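Local coordinates for bifunctional GH43-CE protein (PDB 6MLY) that probably hydrolyses xylan-derived substrates as a family 43 glycosidase, and joins that module in one chain to a carbohydrate esterase, at residues L68-A72 and L127-W132; C134-S138 and D171-V175; L354-E360 and N493-V499; P678-M684 and V738-Q743. All coordinates share one frame; numbering follows the deposited sequence.

Contact 1 (L68-A72 and L127-W132)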
loop_
_atom_site.group_PDB
_atom_site.type_symbol
_atom_site.label_atom_id
_atom_site.label_comp_id
_atom_site.label_asym_id
_atom_site.label_seq_id
_atom_site.Cartn_x
_atom_site.Cartn_y
_atom_site.Cartn_z
ATOM N N LEU A 68 21.755 7.197 10.427
ATOM C CA LEU A 68 22.745 6.485 9.623
ATOM C C LEU A 68 24.016 7.335 9.517
ATOM O O LEU A 68 23.943 8.545 9.263
ATOM C CB LEU A 68 22.156 6.200 8.237
ATOM C CG LEU A 68 21.036 5.162 8.209
ATOM C CD1 LEU A 68 20.130 5.357 6.995
ATOM C CD2 LEU A 68 21.611 3.755 8.237
ATOM N N VAL A 69 25.175 6.688 9.699
ATOM C CA VAL A 69 26.461 7.384 9.704
ATOM C C VAL A 69 27.417 6.793 8.658
ATOM O O VAL A 69 28.257 7.531 8.127
ATOM C CB VAL A 69 27.081 7.384 11.113
ATOM C CG1 VAL A 69 26.224 8.184 12.082
ATOM C CG2 VAL A 69 27.322 5.977 11.649
ATOM N N ASN A 70 27.296 5.490 8.363
ATOM C CA ASN A 70 28.239 4.801 7.477
ATOM C C ASN A 70 27.656 3.446 7.051
ATOM O O ASN A 70 26.701 2.942 7.662
ATOM C CB ASN A 70 29.605 4.638 8.163
ATOM C CG ASN A 70 30.768 4.382 7.221
ATOM O OD1 ASN A 70 30.592 4.199 6.018
ATOM N ND2 ASN A 70 31.972 4.372 7.769
ATOM N N TYR A 71 28.248 2.887 5.984
ATOM C CA TYR A 71 28.016 1.526 5.516
ATOM C C TYR A 71 29.351 0.766 5.481
ATOM O O TYR A 71 30.410 1.368 5.292
ATOM C CB TYR A 71 27.365 1.540 4.133
ATOM C CG TYR A 71 25.912 1.939 4.125
ATOM C CD1 TYR A 71 25.529 3.271 4.114
ATOM C CD2 TYR A 71 24.911 0.982 4.127
ATOM C CE1 TYR A 71 24.193 3.640 4.111
ATOM C CE2 TYR A 71 23.571 1.334 4.111
ATOM C CZ TYR A 71 23.207 2.668 4.103
ATOM O OH TYR A 71 21.883 3.011 4.095
ATOM N N ALA A 72 29.277 -0.562 5.636
ATOM C CA ALA A 72 30.451 -1.431 5.710
ATOM C C ALA A 72 31.087 -1.618 4.326
ATOM O O ALA A 72 32.321 -1.688 4.219
ATOM C CB ALA A 72 30.077 -2.762 6.312
ATOM N N LEU A 127 34.177 4.667 13.205
ATOM C CA LEU A 127 33.025 3.915 12.676
ATOM C C LEU A 127 32.150 4.788 11.758
ATOM O O LEU A 127 31.389 4.261 10.949
ATOM C CB LEU A 127 32.222 3.369 13.862
ATOM C CG LEU A 127 31.218 2.265 13.542
ATOM C CD1 LEU A 127 31.873 1.127 12.781
ATOM C CD2 LEU A 127 30.571 1.742 14.814
ATOM N N GLU A 128 32.271 6.114 11.862
ATOM C CA GLU A 128 31.432 7.036 11.105
ATOM C C GLU A 128 32.080 7.403 9.760
ATOM O O GLU A 128 31.363 7.657 8.798
ATOM C CB GLU A 128 31.139 8.277 11.949
ATOM C CG GLU A 128 30.496 7.946 13.289
ATOM C CD GLU A 128 30.198 9.132 14.194
ATOM O OE1 GLU A 128 29.849 8.902 15.371
ATOM O OE2 GLU A 128 30.319 10.282 13.727
ATOM N N LYS A 129 33.420 7.430 9.692
ATOM C CA LYS A 129 34.141 7.965 8.510
ATOM C C LYS A 129 35.006 6.901 7.815
ATOM O O LYS A 129 35.250 7.002 6.611
ATOM C CB LYS A 129 35.018 9.156 8.914
ATOM C CG LYS A 129 34.285 10.277 9.642
ATOM C CD LYS A 129 35.120 11.534 9.836
ATOM C CE LYS A 129 34.873 12.216 11.170
ATOM N NZ LYS A 129 36.088 12.901 11.678
ATOM N N GLY A 130 35.492 5.905 8.563
ATOM C CA GLY A 130 36.410 4.907 8.023
ATOM C C GLY A 130 37.856 5.404 8.047
ATOM O O GLY A 130 38.176 6.328 8.792
ATOM N N PRO A 131 38.727 4.805 7.221
ATOM C CA PRO A 131 38.370 3.791 6.238
ATOM C C PRO A 131 38.356 2.382 6.852
ATOM O O PRO A 131 38.641 2.229 8.039
ATOM C CB PRO A 131 39.434 3.880 5.128
ATOM C CG PRO A 131 40.386 4.959 5.598
ATOM C CD PRO A 131 40.167 5.029 7.094
ATOM N N TRP A 132 38.008 1.386 6.028
ATOM C CA TRP A 132 37.934 -0.017 6.432
ATOM C C TRP A 132 39.161 -0.780 5.921
ATOM O O TRP A 132 39.579 -0.596 4.778
ATOM C CB TRP A 132 36.669 -0.689 5.888
ATOM C CG TRP A 132 35.356 -0.104 6.308
ATOM C CD1 TRP A 132 34.517 0.644 5.535
ATOM C CD2 TRP A 132 34.682 -0.292 7.566
ATOM N NE1 TRP A 132 33.384 0.958 6.231
ATOM C CE2 TRP A 132 33.450 0.395 7.477
ATOM C CE3 TRP A 132 34.996 -0.960 8.758
ATOM C CZ2 TRP A 132 32.544 0.438 8.536
ATOM C CZ3 TRP A 132 34.097 -0.922 9.803
ATOM C CH2 TRP A 132 32.888 -0.230 9.689
#
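Trp132 and Asn70 make the close part of this contact. The indole NE1 of Trp132 donates to Tyr71 O at 3.1 Å. The bond is bent, 142° at the hydrogen, and Tyr71 O is at the ring edge, tilted 24° from the ring plane. Ala72 O sits over one face of the same ring, 3.5 Å from Trp132 CD1. The Asn70 amide bonds the other way. Its CG is anti to the backbone N (chi1 -160°), which carries ND2 across to Leu127 O, 3.2 Å away. Leu127 O lies in the amide plane, but ND2 stands above the carbonyl plane of Leu127. Segment 68-72 lies on strand 66-71, the outermost strand of one four-stranded antiparallel sheet. Segment 127-132 lies in the loop before strand 133-137, the outermost strand of the next, so the contact ties together two successive blades of the family 43 beta-propeller. Trp132 also packs on Leu109 of that second blade. The other end is looser. Val69 CG2 meets Glu128 CG at 4.1 Å, and the two side chains slant across each other. The extended Glu128 chain carries OE1 onward to Lys59 and Tyr43 of the first blade. Lys129 points away from the strand and adds little.

Contact 2 (C134-S138 and D171-V175)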
loop_
_atom_site.group_PDB
_atom_site.type_symbol
_atom_site.label_atom_id
_atom_site.label_comp_id
_atom_site.label_asym_id
_atom_site.label_seq_id
_atom_site.Cartn_x
_atom_site.Cartn_y
_atom_site.Cartn_z
ATOM N N CYS A 134 39.675 -4.778 5.237
ATOM C CA CYS A 134 38.714 -5.846 4.954
ATOM C C CYS A 134 39.423 -7.200 4.831
ATOM O O CYS A 134 40.571 -7.275 4.392
ATOM C CB CYS A 134 37.935 -5.540 3.681
ATOM S SG CYS A 134 37.286 -3.851 3.649
ATOM N N THR A 135 38.714 -8.258 5.240
ATOM C CA THR A 135 39.137 -9.645 5.062
ATOM C C THR A 135 37.890 -10.486 4.757
ATOM O O THR A 135 36.769 -10.057 5.045
ATOM C CB THR A 135 39.913 -10.151 6.289
ATOM O OG1 THR A 135 39.114 -9.981 7.462
ATOM C CG2 THR A 135 41.232 -9.439 6.493
ATOM N N GLU A 136 38.085 -11.675 4.172
ATOM C CA GLU A 136 36.961 -12.558 3.847
ATOM C C GLU A 136 37.437 -14.002 3.652
ATOM O O GLU A 136 38.597 -14.250 3.327
ATOM C CB GLU A 136 36.229 -12.047 2.608
ATOM C CG GLU A 136 37.115 -11.841 1.391
ATOM C CD GLU A 136 36.391 -11.157 0.241
ATOM O OE1 GLU A 136 36.190 -9.924 0.317
ATOM O OE2 GLU A 136 35.998 -11.863 -0.710
ATOM N N PHE A 137 36.509 -14.944 3.855
ATOM C CA PHE A 137 36.795 -16.375 3.801
ATOM C C PHE A 137 35.491 -17.186 3.833
ATOM O O PHE A 137 34.412 -16.641 4.105
ATOM C CB PHE A 137 37.720 -16.768 4.955
ATOM C CG PHE A 137 37.300 -16.285 6.324
ATOM C CD1 PHE A 137 36.433 -17.032 7.111
ATOM C CD2 PHE A 137 37.806 -15.102 6.846
ATOM C CE1 PHE A 137 36.065 -16.595 8.375
ATOM C CE2 PHE A 137 37.441 -14.669 8.113
ATOM C CZ PHE A 137 36.567 -15.414 8.872
ATOM N N SER A 138 35.616 -18.492 3.551
ATOM C CA SER A 138 34.495 -19.439 3.493
ATOM C C SER A 138 34.582 -20.411 4.667
ATOM O O SER A 138 35.661 -20.591 5.221
ATOM C CB SER A 138 34.487 -20.174 2.181
ATOM O OG SER A 138 34.185 -19.285 1.117
ATOM N N ASP A 171 44.714 -12.044 12.538
ATOM C CA ASP A 171 44.601 -10.995 11.513
ATOM C C ASP A 171 43.268 -11.130 10.745
ATOM O O ASP A 171 43.064 -10.456 9.719
ATOM C CB ASP A 171 45.848 -10.980 10.612
ATOM C CG ASP A 171 46.032 -12.263 9.638
ATOM O OD1 ASP A 171 45.237 -13.229 9.761
ATOM O OD2 ASP A 171 46.973 -12.274 8.751
ATOM N N LEU A 172 42.372 -11.998 11.246
ATOM C CA LEU A 172 40.967 -12.108 10.821
ATOM C C LEU A 172 40.862 -12.500 9.337
ATOM O O LEU A 172 39.892 -12.131 8.661
ATOM C CB LEU A 172 40.248 -10.779 11.093
ATOM C CG LEU A 172 40.160 -10.351 12.559
ATOM C CD1 LEU A 172 39.526 -8.974 12.684
ATOM C CD2 LEU A 172 39.381 -11.369 13.382
ATOM N N SER A 173 41.839 -13.274 8.848
ATOM C CA SER A 173 41.859 -13.747 7.463
ATOM C C SER A 173 41.187 -15.121 7.361
ATOM O O SER A 173 40.969 -15.613 6.258
ATOM C CB SER A 173 43.263 -13.785 6.919
ATOM O OG SER A 173 44.109 -14.580 7.737
ATOM N N GLY A 174 40.865 -15.727 8.510
ATOM C CA GLY A 174 40.148 -16.996 8.546
ATOM C C GLY A 174 39.884 -17.480 9.962
ATOM O O GLY A 174 40.010 -16.724 10.928
ATOM N N VAL A 175 39.478 -18.752 10.055
ATOM C CA VAL A 175 39.399 -19.515 11.297
ATOM C C VAL A 175 40.666 -20.375 11.383
ATOM O O VAL A 175 41.209 -20.745 10.343
ATOM C CB VAL A 175 38.121 -20.378 11.332
ATOM C CG1 VAL A 175 37.833 -20.923 12.724
ATOM C CG2 VAL A 175 36.918 -19.618 10.804
#
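Thr135 and Leu172 share the one hydrogen bond between these segments. Thr135 OG1 donates to Leu172 O at 2.6 Å. The hydroxyl lies 41° out of the carbonyl plane, so it does not follow a lone pair. With chi1 at 56°, OG1 stands between the backbone N and the carbonyl carbon of Thr135, and this turns it to the loop. The methyl CG2 passes alongside Asp171 O at 3.8 Å. A second polar bond stays inside the loop. Ser173 OG donates to Asp171 OD1 at 2.7 Å, on the syn side of the carboxylate but 33° out of its plane, and closes residues 171-173 on themselves.

The aromatic contact is the larger part. Gly174 CA sits over the face of the Phe137 ring, 3.5 Å from the ring centroid, a CH-pi contact. Leu172 O comes to the edge of the same ring, 3.6 Å from Phe137 CE2. The apolar contact is small: Val175 CG2 reaches Phe137 CE1 at 4.0 Å, the two side chains crossing at about a right angle.

Strand 133-137 is the outermost strand of its four-stranded antiparallel sheet, a blade of the family 43 beta-propeller, and pairs with strand 118-124 through Thr135 and Phe137. The loop follows strand 164-167, and Leu168 in that loop also packs on Phe137 and Val175.

Contact 3 (L354-E360 and N493-V499)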
loop_
_atom_site.group_PDB
_atom_site.type_symbol
_atom_site.label_atom_id
_atom_site.label_comp_id
_atom_site.label_asym_id
_atom_site.label_seq_id
_atom_site.Cartn_x
_atom_site.Cartn_y
_atom_site.Cartn_z
ATOM N N LEU A 354 18.338 9.427 -13.960
ATOM C CA LEU A 354 18.477 7.999 -14.233
ATOM C C LEU A 354 18.340 7.778 -15.745
ATOM O O LEU A 354 17.353 8.193 -16.334
ATOM C CB LEU A 354 17.401 7.227 -13.460
ATOM C CG LEU A 354 17.274 7.566 -11.976
ATOM C CD1 LEU A 354 16.132 6.794 -11.338
ATOM C CD2 LEU A 354 18.577 7.294 -11.241
ATOM N N THR A 355 19.352 7.150 -16.354
ATOM C CA THR A 355 19.371 6.811 -17.777
ATOM C C THR A 355 19.324 5.286 -17.921
ATOM O O THR A 355 19.785 4.552 -17.049
ATOM C CB THR A 355 20.598 7.420 -18.472
ATOM O OG1 THR A 355 20.552 8.836 -18.291
ATOM C CG2 THR A 355 20.678 7.117 -19.953
ATOM N N THR A 356 18.763 4.827 -19.042
ATOM C CA THR A 356 18.576 3.412 -19.351
ATOM C C THR A 356 19.878 2.816 -19.912
ATOM O O THR A 356 20.686 3.528 -20.512
ATOM C CB THR A 356 17.410 3.253 -20.335
ATOM O OG1 THR A 356 16.198 3.596 -19.658
ATOM C CG2 THR A 356 17.305 1.858 -20.910
ATOM N N GLY A 357 20.061 1.504 -19.715
ATOM C CA GLY A 357 21.189 0.758 -20.289
ATOM C C GLY A 357 20.791 -0.541 -20.982
ATOM O O GLY A 357 21.556 -1.056 -21.801
ATOM N N ARG A 358 19.602 -1.072 -20.668
ATOM C CA ARG A 358 19.229 -2.451 -20.999
ATOM C C ARG A 358 17.698 -2.556 -21.092
ATOM O O ARG A 358 16.975 -1.881 -20.349
ATOM C CB ARG A 358 19.810 -3.380 -19.925
ATOM C CG ARG A 358 19.545 -4.864 -20.142
ATOM C CD ARG A 358 19.318 -5.613 -18.839
ATOM N NE ARG A 358 20.548 -5.873 -18.100
ATOM C CZ ARG A 358 20.607 -6.228 -16.817
ATOM N NH1 ARG A 358 19.526 -6.173 -16.055
ATOM N NH2 ARG A 358 21.751 -6.639 -16.298
ATOM N N MET A 359 17.218 -3.401 -22.017
ATOM C CA MET A 359 15.786 -3.718 -22.169
ATOM C C MET A 359 15.416 -4.822 -21.171
ATOM O O MET A 359 16.104 -5.841 -21.089
ATOM C CB MET A 359 15.469 -4.208 -23.586
ATOM C CG MET A 359 15.850 -3.223 -24.672
ATOM S SD MET A 359 15.917 -3.981 -26.317
ATOM C CE MET A 359 14.231 -4.561 -26.502
ATOM N N GLU A 360 14.321 -4.622 -20.430
ATOM C CA GLU A 360 13.917 -5.532 -19.360
ATOM C C GLU A 360 12.587 -6.210 -19.718
ATOM O O GLU A 360 11.794 -5.675 -20.498
ATOM C CB GLU A 360 13.804 -4.764 -18.041
ATOM C CG GLU A 360 15.066 -4.001 -17.663
ATOM C CD GLU A 360 16.241 -4.826 -17.149
ATOM O OE1 GLU A 360 16.160 -6.079 -17.171
ATOM O OE2 GLU A 360 17.246 -4.210 -16.722
ATOM N N ASN A 493 13.286 3.880 -13.666
ATOM C CA ASN A 493 13.264 4.298 -15.059
ATOM C C ASN A 493 13.978 3.240 -15.902
ATOM O O ASN A 493 15.203 3.199 -15.919
ATOM C CB ASN A 493 13.950 5.648 -15.299
ATOM C CG ASN A 493 13.982 6.033 -16.766
ATOM O OD1 ASN A 493 13.195 5.528 -17.567
ATOM N ND2 ASN A 493 14.888 6.925 -17.133
ATOM N N TYR A 494 13.212 2.417 -16.626
ATOM C CA TYR A 494 13.793 1.332 -17.407
ATOM C C TYR A 494 13.080 1.182 -18.747
ATOM O O TYR A 494 11.948 1.607 -18.890
ATOM C CB TYR A 494 13.707 0.016 -16.642
ATOM C CG TYR A 494 12.307 -0.453 -16.345
ATOM C CD1 TYR A 494 11.748 -1.506 -17.049
ATOM C CD2 TYR A 494 11.551 0.131 -15.342
ATOM C CE1 TYR A 494 10.470 -1.962 -16.772
ATOM C CE2 TYR A 494 10.273 -0.315 -15.048
ATOM C CZ TYR A 494 9.731 -1.369 -15.764
ATOM O OH TYR A 494 8.475 -1.821 -15.483
ATOM N N ALA A 495 13.765 0.524 -19.689
ATOM C CA ALA A 495 13.315 0.363 -21.063
ATOM C C ALA A 495 12.822 -1.068 -21.311
ATOM O O ALA A 495 13.341 -2.021 -20.724
ATOM C CB ALA A 495 14.440 0.707 -22.003
ATOM N N THR A 496 11.823 -1.187 -22.197
ATOM C CA THR A 496 11.337 -2.463 -22.721
ATOM C C THR A 496 11.752 -2.635 -24.190
ATOM O O THR A 496 11.909 -3.768 -24.644
ATOM C CB THR A 496 9.812 -2.583 -22.579
ATOM O OG1 THR A 496 9.202 -1.525 -23.320
ATOM C CG2 THR A 496 9.346 -2.530 -21.140
ATOM N N LYS A 497 11.917 -1.523 -24.923
ATOM C CA LYS A 497 12.133 -1.558 -26.380
ATOM C C LYS A 497 13.430 -0.840 -26.791
ATOM O O LYS A 497 14.111 -1.304 -27.711
ATOM C CB LYS A 497 10.921 -0.966 -27.107
ATOM C CG LYS A 497 9.787 -1.952 -27.357
ATOM C CD LYS A 497 8.626 -1.383 -28.147
ATOM C CE LYS A 497 7.590 -0.703 -27.277
ATOM N NZ LYS A 497 6.400 -0.298 -28.058
ATOM N N GLU A 498 13.768 0.278 -26.131
ATOM C CA GLU A 498 14.759 1.231 -26.658
ATOM C C GLU A 498 15.582 1.836 -25.512
ATOM O O GLU A 498 15.024 2.459 -24.605
ATOM C CB GLU A 498 14.014 2.309 -27.449
ATOM C CG GLU A 498 14.854 3.007 -28.502
ATOM C CD GLU A 498 14.065 3.826 -29.515
ATOM O OE1 GLU A 498 12.807 3.808 -29.473
ATOM O OE2 GLU A 498 14.710 4.487 -30.350
ATOM N N VAL A 499 16.911 1.664 -25.576
ATOM C CA VAL A 499 17.833 2.124 -24.523
ATOM C C VAL A 499 18.351 3.518 -24.885
ATOM O O VAL A 499 18.379 3.881 -26.060
ATOM C CB VAL A 499 19.004 1.143 -24.290
ATOM C CG1 VAL A 499 18.522 -0.287 -24.103
ATOM C CG2 VAL A 499 20.061 1.209 -25.386
#
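Tyr494 and Glu360 meet obliquely, the CB of Glu360 lying 4.0 Å from Tyr494 CD1. The carboxylate and ring planes are 63° apart, so the two groups do not stack. The Asn493 amide donates from ND2 to Leu354 O at 2.9 Å, and that oxygen lies in the amide plane. ND2 itself stands above the carbonyl plane of Leu354. The third flat group, the Arg358 guanidinium, has the Glu360 carboxylate at its edge. Arg358 NH1 bridges to the syn lone pair of Glu360 OE2 at 3.1 Å. NH2 of Arg358 pairs with Asp85 and also reaches Leu84 O, which ties this loop to the glycosidase module.

The backbones meet once by a good bond. Glu360 N donates to Ala495 O at 2.8 Å, at 157° and in the carbonyl plane. Around it the packing is largely by carbon and sulfur atoms. Thr356 has OG1 beside the backbone N (chi1 -68°), which puts CG2 anti to N and turned to Ala495 CB. Met359 CG touches Val499 CG1 at 4.0 Å, and the bent end of Met359 runs past the carbonyls of Thr496 and Lys497.

Segment 354-360 leaves strand 352-355 of one sheet. Segment 493-499 crosses from strand 488-491 of the other sheet to strand 502-511, which pairs with strand 352-355 in the first. Such a crossing between sheets belongs to the concanavalin A-like beta-sandwich.

Contact 4 (P678-M684 and V738-Q743)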
loop_
_atom_site.group_PDB
_atom_site.type_symbol
_atom_site.label_atom_id
_atom_site.label_comp_id
_atom_site.label_asym_id
_atom_site.label_seq_id
_atom_site.Cartn_x
_atom_site.Cartn_y
_atom_site.Cartn_z
ATOM N N PRO A 678 -31.754 -1.140 -16.208
ATOM C CA PRO A 678 -32.943 -1.966 -16.424
ATOM C C PRO A 678 -33.902 -1.782 -15.240
ATOM O O PRO A 678 -33.449 -1.498 -14.133
ATOM C CB PRO A 678 -32.363 -3.389 -16.525
ATOM C CG PRO A 678 -31.097 -3.348 -15.690
ATOM C CD PRO A 678 -30.572 -1.935 -15.827
ATOM N N ILE A 679 -35.209 -1.925 -15.479
ATOM C CA ILE A 679 -36.218 -1.637 -14.454
ATOM C C ILE A 679 -37.258 -2.766 -14.420
ATOM O O ILE A 679 -37.436 -3.424 -13.388
ATOM C CB ILE A 679 -36.838 -0.240 -14.685
ATOM C CG1 ILE A 679 -36.020 0.864 -14.005
ATOM C CG2 ILE A 679 -38.293 -0.188 -14.240
ATOM C CD1 ILE A 679 -34.888 1.422 -14.840
ATOM N N ASP A 680 -37.947 -2.977 -15.545
ATOM C CA ASP A 680 -39.053 -3.924 -15.615
ATOM C C ASP A 680 -38.661 -5.073 -16.545
ATOM O O ASP A 680 -38.711 -4.929 -17.765
ATOM C CB ASP A 680 -40.335 -3.228 -16.079
ATOM C CG ASP A 680 -41.571 -4.108 -16.034
ATOM O OD1 ASP A 680 -41.578 -5.087 -15.259
ATOM O OD2 ASP A 680 -42.515 -3.803 -16.773
ATOM N N MET A 681 -38.292 -6.215 -15.954
ATOM C CA MET A 681 -37.788 -7.347 -16.722
ATOM C C MET A 681 -38.961 -8.125 -17.337
ATOM O O MET A 681 -38.743 -9.024 -18.150
ATOM C CB MET A 681 -36.935 -8.291 -15.866
ATOM C CG MET A 681 -35.919 -7.588 -14.970
ATOM S SD MET A 681 -35.028 -6.221 -15.759
ATOM C CE MET A 681 -34.522 -5.317 -14.296
ATOM N N THR A 682 -40.198 -7.762 -16.966
ATOM C CA THR A 682 -41.406 -8.324 -17.583
ATOM C C THR A 682 -41.578 -7.759 -19.000
ATOM O O THR A 682 -42.326 -8.319 -19.800
ATOM C CB THR A 682 -42.660 -8.064 -16.736
ATOM O OG1 THR A 682 -42.997 -6.682 -16.830
ATOM C CG2 THR A 682 -42.492 -8.436 -15.279
ATOM N N ARG A 683 -40.888 -6.650 -19.294
ATOM C CA ARG A 683 -40.920 -6.005 -20.601
ATOM C C ARG A 683 -39.497 -5.641 -21.044
ATOM O O ARG A 683 -39.278 -4.587 -21.644
ATOM C CB ARG A 683 -41.818 -4.766 -20.534
ATOM C CG ARG A 683 -43.228 -5.061 -20.039
ATOM C CD ARG A 683 -44.129 -3.850 -20.068
ATOM N NE ARG A 683 -43.920 -2.983 -18.920
ATOM C CZ ARG A 683 -44.031 -1.660 -18.943
ATOM N NH1 ARG A 683 -44.227 -1.023 -20.084
ATOM N NH2 ARG A 683 -43.940 -0.975 -17.821
ATOM N N MET A 684 -38.542 -6.533 -20.752
ATOM C CA MET A 684 -37.130 -6.321 -21.067
ATOM C C MET A 684 -36.854 -6.707 -22.524
ATOM O O MET A 684 -35.939 -6.160 -23.136
ATOM C CB MET A 684 -36.226 -7.149 -20.150
ATOM C CG MET A 684 -34.792 -6.648 -20.106
ATOM S SD MET A 684 -34.627 -5.009 -19.353
ATOM C CE MET A 684 -33.433 -4.273 -20.465
ATOM N N VAL A 738 -28.137 -2.999 -25.345
ATOM C CA VAL A 738 -28.253 -4.079 -24.345
ATOM C C VAL A 738 -29.426 -3.777 -23.402
ATOM O O VAL A 738 -30.194 -4.684 -23.078
ATOM C CB VAL A 738 -26.938 -4.346 -23.577
ATOM C CG1 VAL A 738 -25.816 -4.768 -24.514
ATOM C CG2 VAL A 738 -26.495 -3.174 -22.721
ATOM N N VAL A 739 -29.549 -2.517 -22.964
ATOM C CA VAL A 739 -30.735 -2.041 -22.239
ATOM C C VAL A 739 -31.439 -1.006 -23.117
ATOM O O VAL A 739 -30.927 0.096 -23.307
ATOM C CB VAL A 739 -30.380 -1.472 -20.850
ATOM C CG1 VAL A 739 -31.619 -1.024 -20.081
ATOM C CG2 VAL A 739 -29.579 -2.469 -20.023
ATOM N N PRO A 740 -32.609 -1.330 -23.712
ATOM C CA PRO A 740 -33.342 -0.367 -24.532
ATOM C C PRO A 740 -33.819 0.905 -23.809
ATOM O O PRO A 740 -34.174 0.862 -22.632
ATOM C CB PRO A 740 -34.566 -1.155 -25.031
ATOM C CG PRO A 740 -34.682 -2.330 -24.084
ATOM C CD PRO A 740 -33.258 -2.648 -23.687
ATOM N N ASN A 741 -33.761 2.017 -24.554
ATOM C CA ASN A 741 -34.507 3.286 -24.382
ATOM C C ASN A 741 -35.710 3.142 -23.437
ATOM O O ASN A 741 -35.796 3.852 -22.430
ATOM C CB ASN A 741 -35.009 3.780 -25.747
ATOM C CG ASN A 741 -35.075 5.287 -25.871
ATOM O OD1 ASN A 741 -34.087 5.986 -25.654
ATOM N ND2 ASN A 741 -36.231 5.795 -26.256
ATOM N N CYS A 742 -36.637 2.239 -23.796
ATOM C CA CYS A 742 -37.988 2.153 -23.211
ATOM C C CYS A 742 -37.933 1.986 -21.685
ATOM O O CYS A 742 -38.762 2.550 -20.977
ATOM C CB CYS A 742 -38.837 1.063 -23.875
ATOM S SG CYS A 742 -38.168 -0.627 -23.847
ATOM N N GLN A 743 -36.950 1.234 -21.185
ATOM C CA GLN A 743 -36.812 0.933 -19.745
ATOM C C GLN A 743 -36.756 2.224 -18.916
ATOM O O GLN A 743 -37.509 2.384 -17.951
ATOM C CB GLN A 743 -35.563 0.083 -19.508
ATOM C CG GLN A 743 -35.719 -1.343 -20.001
ATOM C CD GLN A 743 -36.733 -2.108 -19.191
ATOM O OE1 GLN A 743 -36.848 -1.933 -17.978
ATOM N NE2 GLN A 743 -37.481 -2.969 -19.863
#
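Gln743 reaches across to Ile679 and Asp680 in the loop 678-684 of the esterase module, an alpha/beta-hydrolase fold. It lies near the start of helix 741-752, which follows strand 727-733. From CB, which points at the loop, CG goes anti to the carbonyl carbon (chi1 -72°) and the chain bends at chi2 (-67°). CG lies 3.7 Å from Met684 CE. CD comes next, 3.6 Å from Met684 SD, with the methionine side chain crossing at about a right angle. The oxygen OE1 takes two backbone N-H groups: Ile679 N at 3.0 Å, tilted from the carbonyl plane, and Asp680 N at 2.9 Å, in that plane and straighter at 163°. NE2 donates to Asp680 O at 3.1 Å. The amide is thus gripped by three bonds, which fix its rotation and satisfy its buried oxygen.

Met684 CE also packs on Val739 CG1 at 3.7 Å and on Pro740 CD at 3.6 Å. A disulfide from Cys742 to Cys687 is a second, covalent tie between helix and loop. Val738 and Val739 pack against His768, and Val739 N bonds weakly to Asp736. His768 and Asp736 may form a Ser-His-Asp triad with Ser628. Within the loop, the Asp680 carboxylate binds Thr682 and Arg683. Arg683 N donates to Asp680 O from the face of that carbonyl opposite Gln743 NE2.

How the contacts relate
Contacts 1 and 2 adjoin in sequence within the family 43 module, their centres 20 Å apart. Contact 1 holds the loop before strand 133-137 to strand 66-71, and contact 2 holds the strand itself to the 171-175 loop. Contact 3 lies in the beta-sandwich module and contact 4 in the esterase module; contact 4 is on the other side of the chain's centre from contacts 1 and 2. Only contact 4 is a buried contact; the others are partly buried. Its chemistry differs accordingly: one glutamine amide makes three bonds to backbone groups, and a methionine packs against it. The three partly buried contacts each pair one or two side-chain-to-backbone or backbone bonds with aromatic or apolar packing.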